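Local coordinates for gram-positive cocci surface proteins LPxTG domain-containing protein (Streptococcus pneumoniae, PDB 3NZ3) that probably binds mucin through this all-beta domain, one part of a surface protein predicted to be tethered to the bacterial cell wall, at residues 92-95 against 96-100. Residues are numbered along the deposited sequence; the frame is centred on the assembly and turned at random.
Sequences QEVT and SDSSD. With SO4 (sulfate ion), chain C.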
ATOM      1  N   GLN A  92      -0.527   6.885   4.693  1.00 23.27           N
ATOM      2  CA  GLN A  92      -1.578   7.346   3.785  1.00 23.16           C
ATOM      3  C   GLN A  92      -2.905   6.651   4.075  1.00 22.79           C
ATOM      4  O   GLN A  92      -2.943   5.429   4.221  1.00 21.98           O
ATOM      5  CB  GLN A  92      -1.181   7.101   2.323  1.00 23.22           C
ATOM      6  CG  GLN A  92      -2.102   7.788   1.302  1.00 24.66           C
ATOM      7  CD  GLN A  92      -2.184   7.051  -0.025  1.00 26.67           C
ATOM      8  OE1 GLN A  92      -1.238   7.057  -0.816  1.00 27.53           O
ATOM      9  NE2 GLN A  92      -3.332   6.422  -0.282  1.00 27.69           N
ATOM     10  N   GLU A  93      -3.984   7.434   4.146  1.00 22.56           N
ATOM     11  CA  GLU A  93      -5.337   6.879   4.283  1.00 22.54           C
ATOM     12  C   GLU A  93      -5.692   6.047   3.052  1.00 22.04           C
ATOM     13  O   GLU A  93      -5.390   6.431   1.917  1.00 21.76           O
ATOM     14  CB  GLU A  93      -6.384   7.987   4.477  1.00 23.17           C
ATOM     15  CG  GLU A  93      -7.771   7.458   4.902  1.00 24.58           C
ATOM     16  CD  GLU A  93      -8.908   8.473   4.736  1.00 25.59           C
ATOM     17  OE1 GLU A  93      -8.769   9.434   3.949  0.50 25.00           O
ATOM     18  OE2 GLU A  93      -9.955   8.279   5.389  0.50 25.93           O
ATOM     19  N   VAL A  94      -6.318   4.901   3.296  1.00 21.36           N
ATOM     20  CA  VAL A  94      -6.754   4.000   2.241  1.00 20.83           C
ATOM     21  C   VAL A  94      -8.282   3.890   2.314  1.00 20.82           C
ATOM     22  O   VAL A  94      -8.849   3.581   3.368  1.00 20.31           O
ATOM     23  CB  VAL A  94      -6.093   2.591   2.370  1.00 20.63           C
ATOM     24  CG1 VAL A  94      -6.522   1.670   1.230  1.00 20.19           C
ATOM     25  CG2 VAL A  94      -4.570   2.701   2.380  1.00 20.75           C
ATOM     26  N   THR A  95      -8.942   4.186   1.202  1.00 20.81           N
ATOM     27  CA  THR A  95     -10.398   4.054   1.114  1.00 21.04           C
ATOM     28  C   THR A  95     -10.704   3.148  -0.064  1.00 20.99           C
ATOM     29  O   THR A  95      -9.797   2.780  -0.810  1.00 20.28           O
ATOM     30  CB  THR A  95     -11.105   5.415   0.903  1.00 21.48           C
ATOM     31  OG1 THR A  95     -10.846   5.893  -0.426  1.00 21.75           O
ATOM     32  CG2 THR A  95     -10.661   6.447   1.933  1.00 21.70           C
ATOM     33  N   SER A  96     -11.975   2.797  -0.250  1.00 21.31           N
ATOM     34  CA  SER A  96     -12.360   1.922  -1.357  1.00 21.98           C
ATOM     35  C   SER A  96     -12.070   2.527  -2.734  1.00 22.47           C
ATOM     36  O   SER A  96     -12.026   1.808  -3.728  1.00 22.51           O
ATOM     37  CB  SER A  96     -13.834   1.528  -1.257  1.00 21.84           C
ATOM     38  OG  SER A  96     -14.672   2.673  -1.284  1.00 22.53           O
ATOM     39  N   ASP A  97     -11.859   3.840  -2.781  1.00 23.56           N
ATOM     40  CA  ASP A  97     -11.533   4.528  -4.026  1.00 24.56           C
ATOM     41  C   ASP A  97     -10.028   4.562  -4.320  1.00 24.94           C
ATOM     42  O   ASP A  97      -9.621   4.894  -5.438  1.00 25.16           O
ATOM     43  CB  ASP A  97     -12.111   5.948  -4.021  1.00 25.00           C
ATOM     44  CG  ASP A  97     -13.635   5.960  -3.947  1.00 26.38           C
ATOM     45  OD1 ASP A  97     -14.287   5.190  -4.689  1.00 26.72           O
ATOM     46  OD2 ASP A  97     -14.174   6.735  -3.131  1.00 27.61           O
ATOM     47  N   SER A  98      -9.210   4.216  -3.322  1.00 24.88           N
ATOM     48  CA  SER A  98      -7.749   4.194  -3.477  1.00 25.21           C
ATOM     49  C   SER A  98      -7.300   3.147  -4.501  1.00 25.66           C
ATOM     50  O   SER A  98      -7.912   2.082  -4.624  1.00 25.94           O
ATOM     51  CB  SER A  98      -7.060   3.931  -2.132  1.00 24.78           C
ATOM     52  OG  SER A  98      -7.444   4.882  -1.152  1.00 24.26           O
ATOM     53  N   SER A  99      -6.242   3.467  -5.242  1.00 26.07           N
ATOM     54  CA  SER A  99      -5.597   2.498  -6.130  1.00 26.41           C
ATOM     55  C   SER A  99      -4.305   1.980  -5.493  1.00 26.03           C
ATOM     56  O   SER A  99      -3.771   2.605  -4.573  1.00 26.03           O
ATOM     57  CB  SER A  99      -5.306   3.119  -7.503  1.00 26.54           C
ATOM     58  OG  SER A  99      -4.046   3.778  -7.534  1.00 28.55           O
ATOM     59  N   ASP A 100      -3.820   0.835  -5.973  1.00 25.92           N
ATOM     60  CA  ASP A 100      -2.522   0.307  -5.559  1.00 26.01           C
ATOM     61  C   ASP A 100      -1.444   1.341  -5.857  1.00 26.09           C
ATOM     62  O   ASP A 100      -1.567   2.116  -6.809  1.00 26.00           O
ATOM     63  CB  ASP A 100      -2.191  -0.991  -6.296  1.00 26.03           C
ATOM     64  CG  ASP A 100      -3.112  -2.141  -5.918  1.00 26.81           C
ATOM     65  OD1 ASP A 100      -3.700  -2.131  -4.815  1.00 24.58           O
ATOM     66  OD2 ASP A 100      -3.232  -3.078  -6.733  1.00 28.68           O
TER
HETATM   67  S   SO4 C 401      -5.209   7.942  -4.944  0.50 38.91           S
HETATM   68  O1  SO4 C 401      -5.629   6.582  -5.261  0.50 37.65           O
HETATM   69  O2  SO4 C 401      -4.619   7.970  -3.610  0.50 38.57           O
HETATM   70  O3  SO4 C 401      -4.222   8.384  -5.925  0.50 38.38           O
HETATM   71  O4  SO4 C 401      -6.355   8.844  -4.974  0.50 38.53           O
HETATM   72  O   HOH W   1      -3.817   5.430  -3.133  1.00 38.76           O
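With chi1 of 71°, T95 sets OG1 between its backbone N and carbonyl carbon, facing D97 N; S98, with chi1 of -56°, swings OG back to T95 N. T95 to S98 form a type I beta turn at the end of strand 88-94, in the loop that crosses from the two-stranded antiparallel sheet to strand 101-107 of the mixed sheet in this Ig-like, mucin-binding domain. S98 N closes the turn on T95 O (3.0 Å). An ST turn is superposed on it, T95 OG1 accepting the longer bond from D97 N (3.3 Å). The T95 N-H points almost straight at S98 OG (2.9 Å, 173°), so T95 is gripped through its backbone N, O and OG1 alike. V94 CG1 comes within 4.1 Å of S98 CB, and V94 also packs on I22 and W70. K20 NZ binds S96 O. Beyond the turn, S99 N donates to O1 of a sulfate, probably from crystallisation, at 3.2 Å; K101 NZ binds the same ion. A water between Q92 and the sulfate accepts from Q92 NE2 (3.1 Å). The amide of Q92 is held by a second bond, NE2 to E93 O at 3.0 Å, which lies in the amide plane.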